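Local coordinates for protein inositol 2-dehydrogenase (Sinorhizobium meliloti, PDB 4HKT) that catalyses the NAD-dependent oxidation of myo-inositol to scyllo-inosose (2-keto-myo-inositol), the first step of myo-inositol degradation, at residues G12-V17 against D274-R279; F125-M130 against Y280-A285; T150-S155 against G235-I240. One frame throughout, in Å; residues are numbered along the deposited sequence.

In the fold
From the N terminus, the chain enters the NAD-binding Rossmann fold and reaches helix 13-24, the first half of contact 1; the partner segment 274-279 lies 257 residues on from 12-17. Before that loop closes, segment 125-130 leads into helix 127-137; it meets 280-285, the start of helix 281-297, in contact 2. The two loops therefore cross, and the adjoining segments 274-279 and 280-285 tie the Rossmann helix to helix 127-137. Contact 3, where strand 144-152 pairs with strand 237-244 in the C-terminal domain's mixed sheet, falls within both loops. The Arg-279 to Asp-126 salt bridge joins contacts 1 and 2, while Tyr-236 packs against Phe-275 to join contacts 1 and 3.

Contact 1: G12-V17 against D274-R279; sequences GRIGKV and DFFMTR
Phe-275, at the N-cap of helix 276-279, meets Arg-13 with the edge of its ring: NH2 of Arg-13 lies 3.7 Å from CE2 of Phe-275, near the ring plane. NH2 comes to the edge rather than over the face, which rules out a cation-pi contact; the planes are 65° apart, and the apolar ring edge packs against the guanidinium in a van der Waals contact. The ring also packs edge-to-face with Tyr-236 of the C-terminal domain, and CD2 of Phe-276 lies over one of its faces.

Phe-276 reaches farther across. Its CG sits between the backbone N and the carbonyl carbon (chi1 61°), and the ring extends toward helix 13-24 until CZ is 3.8 Å from CG1 of Ile-14. CG2 of Val-17 approaches the ring edge, 4.3 Å from CE1 of Phe-276. Branched aliphatics suit this helix face because they offer methyl and methylene groups to the aromatic ring. Gly-12 and Gly-15 belong to a GxGxxG sequence that fits the dinucleotide-binding turn of a Rossmann fold, with Gly-12 as N-cap; the contact thus lays the first Rossmann helix against the short helix 276-279.

Met-277, a selenomethionine, bends at chi2 (79°) and again at chi3, bringing SE over one face of the Arg-13 guanidinium and CE to 3.9 Å from NH1 of Arg-13. The same SE lies over one face of the Phe-276 ring, 3.5 Å above its plane and toward the rim. Nearer the backbone, CG of Met-277 packs 4.2 Å from CG2 of Val-17, a flexible apolar chain filling in beside a beta-branched one.

Contact 2: F125-M130 against Y280-A285; sequences FDPHFM and YTEAYA
With CG anti to the backbone N (chi1 180°), Asp-126 turns its carboxylate back over the start of helix 127-137 and also presents it to Tyr-280. The Tyr-280 side chain, its CG beside the backbone N (chi1 -71°), crosses it at about a right angle, and OD1 of Asp-126 comes to the ring edge, 3.9 Å from CD1 of Tyr-280. Asp-126 is the N-cap: OD2 accepts from the N of Phe-129 at 3.0 Å, a fairly straight bond of 160°, and more weakly from the N of His-128. A short acidic side chain suits this place because it can receive the helix's first N-H groups.

Ala-283 lets the backbones come close. Its small CB rests 3.6 Å from the N of Asp-126, and its CA-H points at the O of Phe-125. Beyond it, CG of Pro-127, a rigid residue well suited to the first turn of a helix, lies across the Glu-282 side chain, 3.7 Å from OE1 of Glu-282. Farther along, CE2 of Phe-129 meets OH of Tyr-280 at 3.3 Å, close to both ring planes; that hydroxyl has its polar partner in OE1 of Gln-238.

Waters complete the join. One donates to OD1 of Asp-126 and accepts from the N of Ala-283, while another links NE2 of His-128 with OE2 of Glu-282. ND1 of the same imidazole accepts from the backbone N of Ser-258 of the second subunit. The buried Asp-126 carboxylate, shared between helix N-H groups, water and a salt bridge to Arg-279, would probably be stabilised as the anion.

Contact 3: T150-S155 against G235-I240; sequences TSRDPS and GYDQRI. With EDO (1,2-ethanediol), chain X.
Arg-152 and Asp-237 lie side by side on one face of the C-terminal domain's mixed sheet, where their two strands run antiparallel: the N of Asp-237 gives to the O of Arg-152 at 2.9 Å, and the N of Arg-152 returns a bond to the O of Asp-237. Thr-150 and Arg-239 form the next hydrogen-bonded pair. Small and beta-branched, Thr-150 fits between the guanidinium groups, with CG2 over a face of Arg-152 and CB over a face of Arg-239.

NH1 of Arg-152, also hydrogen-bonded to OH of Tyr-234, stands 3.5 Å from OD2 of Asp-237, which lies well out of the guanidinium plane; this salt bridge across the strands rests on charge alone. Arg-239, bent at chi3 (-80°), positions that carboxylate from two residues along its own strand: NE and NH2 each reach the syn lone pair of one oxygen. Both arginines share Glu-241 of the third subunit, which probably offsets their mutual charge. A leucine in place of Arg-239 would probably leave Asp-237 without its two-pronged mate and Glu-241 of that subunit with one fewer cation.

On the opposite face, Gln-238 bends at chi2, placing NE2 above the carbonyl plane of Asp-237, bonded to its O but not on a lone pair; OH of Tyr-280 holds OE1, fixing the amide. Water bridges NE2 to OD1 of Asp-153, whose OD2 accepts from the ethanediol and pairs with Arg-230.

Strand 144-152 sits between strands 237-244 and 223-229, with Ser-151 and Ile-240 packing onto helix 168-184 and Gln-238 and Ile-240 onto helix 127-137.

Contact 1: G12-V17 against D274-R279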
loop_
_atom_site.group_PDB
_atom_site.type_symbol
_atom_site.label_atom_id
_atom_site.label_comp_id
_atom_site.label_asym_id
_atom_site.label_seq_id
_atom_site.Cartn_x
_atom_site.Cartn_y
_atom_site.Cartn_z
ATOM N N GLY B 12 -5.320 -28.331 24.054
ATOM C CA GLY B 12 -5.828 -28.101 22.696
ATOM C C GLY B 12 -5.044 -27.028 21.960
ATOM O O GLY B 12 -3.915 -26.712 22.336
ATOM N N ARG B 13 -5.641 -26.472 20.901
ATOM C CA ARG B 13 -4.975 -25.467 20.070
ATOM C C ARG B 13 -4.486 -24.302 20.919
ATOM O O ARG B 13 -3.334 -23.884 20.826
ATOM C CB ARG B 13 -5.918 -24.907 18.982
ATOM C CG ARG B 13 -6.055 -25.783 17.755
ATOM C CD ARG B 13 -6.515 -24.995 16.532
ATOM N NE ARG B 13 -7.811 -24.347 16.728
ATOM C CZ ARG B 13 -8.566 -23.850 15.745
ATOM N NH1 ARG B 13 -8.171 -23.914 14.469
ATOM N NH2 ARG B 13 -9.733 -23.289 16.036
ATOM N N ILE B 14 -5.370 -23.790 21.765
ATOM C CA ILE B 14 -5.052 -22.599 22.524
ATOM C C ILE B 14 -3.964 -22.966 23.537
ATOM O O ILE B 14 -3.012 -22.229 23.709
ATOM C CB ILE B 14 -6.300 -21.959 23.192
ATOM C CG1 ILE B 14 -7.358 -21.535 22.142
ATOM C CG2 ILE B 14 -5.882 -20.699 23.944
ATOM C CD1 ILE B 14 -8.141 -22.646 21.456
ATOM N N GLY B 15 -4.088 -24.133 24.164
ATOM C CA GLY B 15 -3.057 -24.621 25.073
ATOM C C GLY B 15 -1.679 -24.710 24.444
ATOM O O GLY B 15 -0.669 -24.385 25.086
ATOM N N LYS B 16 -1.623 -25.166 23.196
ATOM C CA LYS B 16 -0.344 -25.300 22.487
ATOM C C LYS B 16 0.323 -23.942 22.285
ATOM O O LYS B 16 1.533 -23.810 22.403
ATOM C CB LYS B 16 -0.537 -25.987 21.131
ATOM C CG LYS B 16 -0.910 -27.467 21.203
ATOM C CD LYS B 16 -0.971 -28.094 19.807
ATOM C CE LYS B 16 -1.000 -29.617 19.839
ATOM N NZ LYS B 16 -2.361 -30.184 19.602
ATOM N N VAL B 17 -0.485 -22.927 22.016
ATOM C CA VAL B 17 0.022 -21.598 21.739
ATOM C C VAL B 17 0.665 -21.010 22.995
ATOM O O VAL B 17 1.727 -20.372 22.927
ATOM C CB VAL B 17 -1.111 -20.686 21.230
ATOM C CG1 VAL B 17 -0.728 -19.236 21.341
ATOM C CG2 VAL B 17 -1.490 -21.037 19.788
ATOM N N ASP B 274 -4.089 -17.707 8.537
ATOM C CA ASP B 274 -5.245 -18.575 8.681
ATOM C C ASP B 274 -6.024 -18.176 9.906
ATOM O O ASP B 274 -7.196 -17.819 9.779
ATOM C CB ASP B 274 -4.870 -20.057 8.779
ATOM C CG ASP B 274 -4.299 -20.596 7.477
ATOM O OD1 ASP B 274 -4.646 -20.060 6.409
ATOM O OD2 ASP B 274 -3.487 -21.528 7.539
ATOM N N PHE B 275 -5.388 -18.218 11.084
ATOM C CA PHE B 275 -6.136 -17.941 12.337
ATOM C C PHE B 275 -5.220 -17.372 13.439
ATOM O O PHE B 275 -4.139 -16.855 13.148
ATOM C CB PHE B 275 -6.913 -19.200 12.780
ATOM C CG PHE B 275 -8.231 -18.932 13.515
ATOM C CD1 PHE B 275 -8.784 -17.643 13.652
ATOM C CD2 PHE B 275 -8.926 -20.002 14.074
ATOM C CE1 PHE B 275 -9.988 -17.447 14.343
ATOM C CE2 PHE B 275 -10.128 -19.811 14.747
ATOM C CZ PHE B 275 -10.659 -18.537 14.884
ATOM N N PHE B 276 -5.669 -17.410 14.688
ATOM C CA PHE B 276 -4.958 -16.736 15.758
ATOM C C PHE B 276 -3.582 -17.351 16.016
ATOM O O PHE B 276 -2.671 -16.653 16.465
ATOM C CB PHE B 276 -5.811 -16.718 17.041
ATOM C CG PHE B 276 -6.158 -18.087 17.567
ATOM C CD1 PHE B 276 -5.185 -18.881 18.204
ATOM C CD2 PHE B 276 -7.455 -18.606 17.413
ATOM C CE1 PHE B 276 -5.506 -20.148 18.665
ATOM C CE2 PHE B 276 -7.775 -19.874 17.889
ATOM C CZ PHE B 276 -6.803 -20.641 18.515
HETATM N N MSE B 277 -3.436 -18.640 15.693
HETATM C CA MSE B 277 -2.216 -19.395 15.960
HETATM C C MSE B 277 -1.020 -18.664 15.427
HETATM O O MSE B 277 -0.035 -18.510 16.139
HETATM C CB MSE B 277 -2.231 -20.813 15.368
HETATM C CG MSE B 277 -3.267 -21.752 16.016
HETATM SE SE MSE B 277 -5.118 -21.464 15.370
HETATM C CE MSE B 277 -4.874 -22.075 13.495
ATOM N N THR B 278 -1.063 -18.222 14.179
ATOM C CA THR B 278 0.086 -17.504 13.648
ATOM C C THR B 278 -0.085 -16.005 13.652
ATOM O O THR B 278 0.905 -15.307 13.702
ATOM C CB THR B 278 0.542 -17.948 12.252
ATOM O OG1 THR B 278 -0.551 -17.914 11.349
ATOM C CG2 THR B 278 1.178 -19.348 12.288
ATOM N N ARG B 279 -1.310 -15.488 13.598
ATOM C CA ARG B 279 -1.482 -14.024 13.588
ATOM C C ARG B 279 -0.943 -13.407 14.879
ATOM O O ARG B 279 -0.321 -12.321 14.857
ATOM C CB ARG B 279 -2.974 -13.587 13.366
ATOM C CG ARG B 279 -3.262 -12.116 13.735
ATOM C CD ARG B 279 -2.697 -11.121 12.727
ATOM N NE ARG B 279 -2.931 -9.701 13.022
ATOM C CZ ARG B 279 -2.263 -8.978 13.926
ATOM N NH1 ARG B 279 -1.294 -9.528 14.648
ATOM N NH2 ARG B 279 -2.542 -7.697 14.109
#

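Contact 2: F125-M130 against Y280-A285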
loop_
_atom_site.group_PDB
_atom_site.type_symbol
_atom_site.label_atom_id
_atom_site.label_comp_id
_atom_site.label_asym_id
_atom_site.label_seq_id
_atom_site.Cartn_x
_atom_site.Cartn_y
_atom_site.Cartn_z
ATOM N N PHE B 125 -1.966 -7.080 23.425
ATOM C CA PHE B 125 -0.499 -7.257 23.452
ATOM C C PHE B 125 0.123 -7.384 22.058
ATOM O O PHE B 125 1.342 -7.568 21.918
ATOM C CB PHE B 125 -0.141 -8.479 24.327
ATOM C CG PHE B 125 -0.511 -8.307 25.753
ATOM C CD1 PHE B 125 0.222 -7.478 26.561
ATOM C CD2 PHE B 125 -1.633 -8.934 26.284
ATOM C CE1 PHE B 125 -0.124 -7.285 27.892
ATOM C CE2 PHE B 125 -1.972 -8.760 27.606
ATOM C CZ PHE B 125 -1.227 -7.922 28.416
ATOM N N ASP B 126 -0.715 -7.311 21.019
ATOM C CA ASP B 126 -0.239 -7.309 19.638
ATOM C C ASP B 126 0.614 -6.057 19.390
ATOM O O ASP B 126 0.191 -4.943 19.759
ATOM C CB ASP B 126 -1.424 -7.303 18.664
ATOM C CG ASP B 126 -0.980 -7.299 17.240
ATOM O OD1 ASP B 126 -0.249 -8.269 16.844
ATOM O OD2 ASP B 126 -1.269 -6.289 16.542
ATOM N N PRO B 127 1.801 -6.213 18.757
ATOM C CA PRO B 127 2.644 -5.010 18.594
ATOM C C PRO B 127 1.985 -3.911 17.763
ATOM O O PRO B 127 2.163 -2.739 18.064
ATOM C CB PRO B 127 3.903 -5.528 17.890
ATOM C CG PRO B 127 3.874 -6.999 18.029
ATOM C CD PRO B 127 2.423 -7.404 18.166
ATOM N N HIS B 128 1.176 -4.290 16.778
ATOM C CA HIS B 128 0.502 -3.309 15.917
ATOM C C HIS B 128 -0.622 -2.603 16.632
ATOM O O HIS B 128 -0.715 -1.367 16.620
ATOM C CB HIS B 128 0.022 -4.002 14.631
ATOM C CG HIS B 128 1.016 -4.991 14.132
ATOM N ND1 HIS B 128 2.165 -4.604 13.483
ATOM C CD2 HIS B 128 1.109 -6.330 14.297
ATOM C CE1 HIS B 128 2.891 -5.670 13.203
ATOM N NE2 HIS B 128 2.290 -6.727 13.719
ATOM N N PHE B 129 -1.472 -3.370 17.312
ATOM C CA PHE B 129 -2.528 -2.742 18.079
ATOM C C PHE B 129 -2.012 -1.907 19.249
ATOM O O PHE B 129 -2.585 -0.850 19.560
ATOM C CB PHE B 129 -3.548 -3.765 18.551
ATOM C CG PHE B 129 -4.216 -4.544 17.450
ATOM C CD1 PHE B 129 -4.366 -4.033 16.166
ATOM C CD2 PHE B 129 -4.717 -5.802 17.713
ATOM C CE1 PHE B 129 -4.971 -4.770 15.179
ATOM C CE2 PHE B 129 -5.372 -6.531 16.738
ATOM C CZ PHE B 129 -5.511 -6.004 15.468
HETATM N N MSE B 130 -0.916 -2.345 19.872
HETATM C CA MSE B 130 -0.315 -1.588 21.002
HETATM C C MSE B 130 0.178 -0.256 20.527
HETATM O O MSE B 130 0.013 0.768 21.210
HETATM C CB MSE B 130 0.860 -2.336 21.651
HETATM C CG MSE B 130 0.412 -3.360 22.659
HETATM SE SE MSE B 130 1.976 -4.303 23.453
HETATM C CE MSE B 130 2.781 -2.780 24.421
ATOM N N TYR B 280 -1.159 -14.081 16.001
ATOM C CA TYR B 280 -0.865 -13.465 17.294
ATOM C C TYR B 280 0.342 -14.014 18.087
ATOM O O TYR B 280 0.467 -13.762 19.289
ATOM C CB TYR B 280 -2.144 -13.465 18.141
ATOM C CG TYR B 280 -3.180 -12.454 17.614
ATOM C CD1 TYR B 280 -2.888 -11.102 17.560
ATOM C CD2 TYR B 280 -4.457 -12.869 17.210
ATOM C CE1 TYR B 280 -3.811 -10.177 17.075
ATOM C CE2 TYR B 280 -5.403 -11.960 16.747
ATOM C CZ TYR B 280 -5.075 -10.620 16.673
ATOM O OH TYR B 280 -5.988 -9.716 16.200
ATOM N N THR B 281 1.272 -14.670 17.404
ATOM C CA THR B 281 2.452 -15.228 18.084
ATOM C C THR B 281 3.224 -14.188 18.930
ATOM O O THR B 281 3.518 -14.457 20.105
ATOM C CB THR B 281 3.408 -15.937 17.129
ATOM O OG1 THR B 281 4.074 -14.963 16.346
ATOM C CG2 THR B 281 2.671 -16.885 16.220
ATOM N N GLU B 282 3.493 -13.004 18.386
ATOM C CA GLU B 282 4.151 -11.980 19.179
ATOM C C GLU B 282 3.263 -11.544 20.343
ATOM O O GLU B 282 3.745 -11.270 21.458
ATOM C CB GLU B 282 4.554 -10.765 18.331
ATOM C CG GLU B 282 5.698 -11.022 17.365
ATOM C CD GLU B 282 5.788 -9.942 16.321
ATOM O OE1 GLU B 282 6.569 -8.989 16.518
ATOM O OE2 GLU B 282 5.036 -10.027 15.332
ATOM N N ALA B 283 1.957 -11.456 20.092
ATOM C CA ALA B 283 1.045 -11.035 21.141
ATOM C C ALA B 283 1.066 -12.009 22.320
ATOM O O ALA B 283 1.160 -11.570 23.469
ATOM C CB ALA B 283 -0.368 -10.843 20.591
ATOM N N TYR B 284 1.001 -13.310 22.041
ATOM C CA TYR B 284 1.097 -14.323 23.107
ATOM C C TYR B 284 2.435 -14.247 23.880
ATOM O O TYR B 284 2.442 -14.415 25.092
ATOM C CB TYR B 284 0.883 -15.722 22.563
ATOM C CG TYR B 284 -0.505 -15.933 21.985
ATOM C CD1 TYR B 284 -1.640 -15.794 22.784
ATOM C CD2 TYR B 284 -0.685 -16.262 20.640
ATOM C CE1 TYR B 284 -2.922 -15.965 22.245
ATOM C CE2 TYR B 284 -1.952 -16.439 20.105
ATOM C CZ TYR B 284 -3.058 -16.299 20.907
ATOM O OH TYR B 284 -4.303 -16.504 20.375
ATOM N N ALA B 285 3.547 -13.946 23.203
ATOM C CA ALA B 285 4.813 -13.738 23.916
ATOM C C ALA B 285 4.727 -12.549 24.863
ATOM O O ALA B 285 5.145 -12.643 26.029
ATOM C CB ALA B 285 5.979 -13.568 22.943
HETATM O O HOH W 1 0.920 -10.647 17.487
HETATM O O HOH W 2 3.034 -9.256 13.666
#

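Contact 3: T150-S155 against G235-I240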
loop_
_atom_site.group_PDB
_atom_site.type_symbol
_atom_site.label_atom_id
_atom_site.label_comp_id
_atom_site.label_asym_id
_atom_site.label_seq_id
_atom_site.Cartn_x
_atom_site.Cartn_y
_atom_site.Cartn_z
ATOM N N THR B 150 -13.106 -4.230 12.609
ATOM C CA THR B 150 -13.571 -5.270 11.742
ATOM C C THR B 150 -12.837 -6.556 12.044
ATOM O O THR B 150 -11.588 -6.602 11.967
ATOM C CB THR B 150 -13.320 -4.912 10.296
ATOM O OG1 THR B 150 -13.975 -3.665 10.025
ATOM C CG2 THR B 150 -13.878 -6.011 9.363
ATOM N N SER B 151 -13.599 -7.595 12.360
ATOM C CA SER B 151 -13.028 -8.906 12.672
ATOM C C SER B 151 -13.790 -9.953 11.885
ATOM O O SER B 151 -15.011 -9.938 11.883
ATOM C CB SER B 151 -13.065 -9.204 14.175
ATOM O OG SER B 151 -12.232 -8.287 14.898
ATOM N N ARG B 152 -13.061 -10.821 11.170
ATOM C CA ARG B 152 -13.665 -11.865 10.362
ATOM C C ARG B 152 -12.815 -13.097 10.503
ATOM O O ARG B 152 -11.607 -13.047 10.234
ATOM C CB ARG B 152 -13.783 -11.468 8.872
ATOM C CG ARG B 152 -14.606 -10.192 8.663
ATOM C CD ARG B 152 -14.738 -9.745 7.228
ATOM N NE ARG B 152 -15.525 -8.524 7.209
ATOM C CZ ARG B 152 -15.395 -7.518 6.352
ATOM N NH1 ARG B 152 -14.541 -7.546 5.359
ATOM N NH2 ARG B 152 -16.147 -6.434 6.506
ATOM N N ASP B 153 -13.436 -14.165 10.986
ATOM C CA ASP B 153 -12.764 -15.437 11.139
ATOM C C ASP B 153 -12.632 -16.131 9.777
ATOM O O ASP B 153 -13.429 -15.863 8.853
ATOM C CB ASP B 153 -13.550 -16.331 12.104
ATOM C CG ASP B 153 -13.389 -15.934 13.548
ATOM O OD1 ASP B 153 -12.603 -15.014 13.863
ATOM O OD2 ASP B 153 -14.078 -16.549 14.399
ATOM N N PRO B 154 -11.654 -17.062 9.654
ATOM C CA PRO B 154 -11.489 -17.740 8.381
ATOM C C PRO B 154 -12.704 -18.618 8.089
ATOM O O PRO B 154 -13.136 -18.719 6.956
ATOM C CB PRO B 154 -10.192 -18.549 8.573
ATOM C CG PRO B 154 -10.138 -18.811 10.046
ATOM C CD PRO B 154 -10.720 -17.580 10.685
ATOM N N SER B 155 -13.307 -19.187 9.123
ATOM C CA SER B 155 -14.482 -20.016 8.913
ATOM C C SER B 155 -15.102 -20.220 10.256
ATOM O O SER B 155 -14.485 -19.897 11.271
ATOM C CB SER B 155 -14.052 -21.377 8.319
ATOM O OG SER B 155 -13.155 -21.967 9.225
ATOM N N GLY B 235 -8.877 -15.104 4.798
ATOM C CA GLY B 235 -8.180 -15.320 6.060
ATOM C C GLY B 235 -8.677 -14.461 7.234
ATOM O O GLY B 235 -9.811 -13.982 7.250
ATOM N N TYR B 236 -7.826 -14.335 8.239
ATOM C CA TYR B 236 -8.183 -13.800 9.514
ATOM C C TYR B 236 -8.078 -12.267 9.469
ATOM O O TYR B 236 -6.983 -11.708 9.531
ATOM C CB TYR B 236 -7.265 -14.381 10.568
ATOM C CG TYR B 236 -7.679 -14.236 12.019
ATOM C CD1 TYR B 236 -9.025 -14.152 12.398
ATOM C CD2 TYR B 236 -6.709 -14.251 13.030
ATOM C CE1 TYR B 236 -9.383 -14.085 13.728
ATOM C CE2 TYR B 236 -7.050 -14.192 14.351
ATOM C CZ TYR B 236 -8.384 -14.112 14.700
ATOM O OH TYR B 236 -8.707 -14.064 16.023
ATOM N N ASP B 237 -9.218 -11.623 9.283
ATOM C CA ASP B 237 -9.297 -10.171 9.118
ATOM C C ASP B 237 -9.370 -9.516 10.481
ATOM O O ASP B 237 -10.247 -9.800 11.233
ATOM C CB ASP B 237 -10.535 -9.835 8.261
ATOM C CG ASP B 237 -10.559 -8.394 7.765
ATOM O OD1 ASP B 237 -9.706 -7.549 8.180
ATOM O OD2 ASP B 237 -11.470 -8.115 6.955
ATOM N N GLN B 238 -8.397 -8.686 10.815
ATOM C CA GLN B 238 -8.299 -8.102 12.134
ATOM C C GLN B 238 -7.852 -6.664 11.978
ATOM O O GLN B 238 -6.661 -6.367 12.018
ATOM C CB GLN B 238 -7.264 -8.852 13.012
ATOM C CG GLN B 238 -7.536 -10.330 13.266
ATOM C CD GLN B 238 -8.549 -10.517 14.348
ATOM O OE1 GLN B 238 -8.214 -10.524 15.529
ATOM N NE2 GLN B 238 -9.802 -10.692 13.961
ATOM N N ARG B 239 -8.805 -5.758 11.790
ATOM C CA ARG B 239 -8.480 -4.341 11.611
ATOM C C ARG B 239 -9.052 -3.467 12.691
ATOM O O ARG B 239 -10.118 -3.738 13.221
ATOM C CB ARG B 239 -8.996 -3.862 10.283
ATOM C CG ARG B 239 -8.115 -4.296 9.133
ATOM C CD ARG B 239 -8.815 -3.889 7.857
ATOM N NE ARG B 239 -9.867 -4.819 7.486
ATOM C CZ ARG B 239 -10.960 -4.496 6.786
ATOM N NH1 ARG B 239 -11.196 -3.247 6.435
ATOM N NH2 ARG B 239 -11.837 -5.434 6.446
ATOM N N ILE B 240 -8.320 -2.414 13.026
ATOM C CA ILE B 240 -8.828 -1.396 13.920
ATOM C C ILE B 240 -8.455 -0.042 13.323
ATOM O O ILE B 240 -7.420 0.125 12.640
ATOM C CB ILE B 240 -8.298 -1.509 15.353
ATOM C CG1 ILE B 240 -6.750 -1.373 15.376
ATOM C CG2 ILE B 240 -8.723 -2.827 15.986
ATOM C CD1 ILE B 240 -6.187 -1.191 16.772
HETATM C C1 EDO X . -13.810 -18.502 17.812
HETATM O O1 EDO X . -14.533 -19.401 18.652
HETATM C C2 EDO X . -13.950 -17.043 18.263
HETATM O O2 EDO X . -13.696 -16.180 17.153
HETATM O O HOH W 3 -9.959 -6.417 14.767
HETATM O O HOH W 4 -12.066 -12.464 15.426
#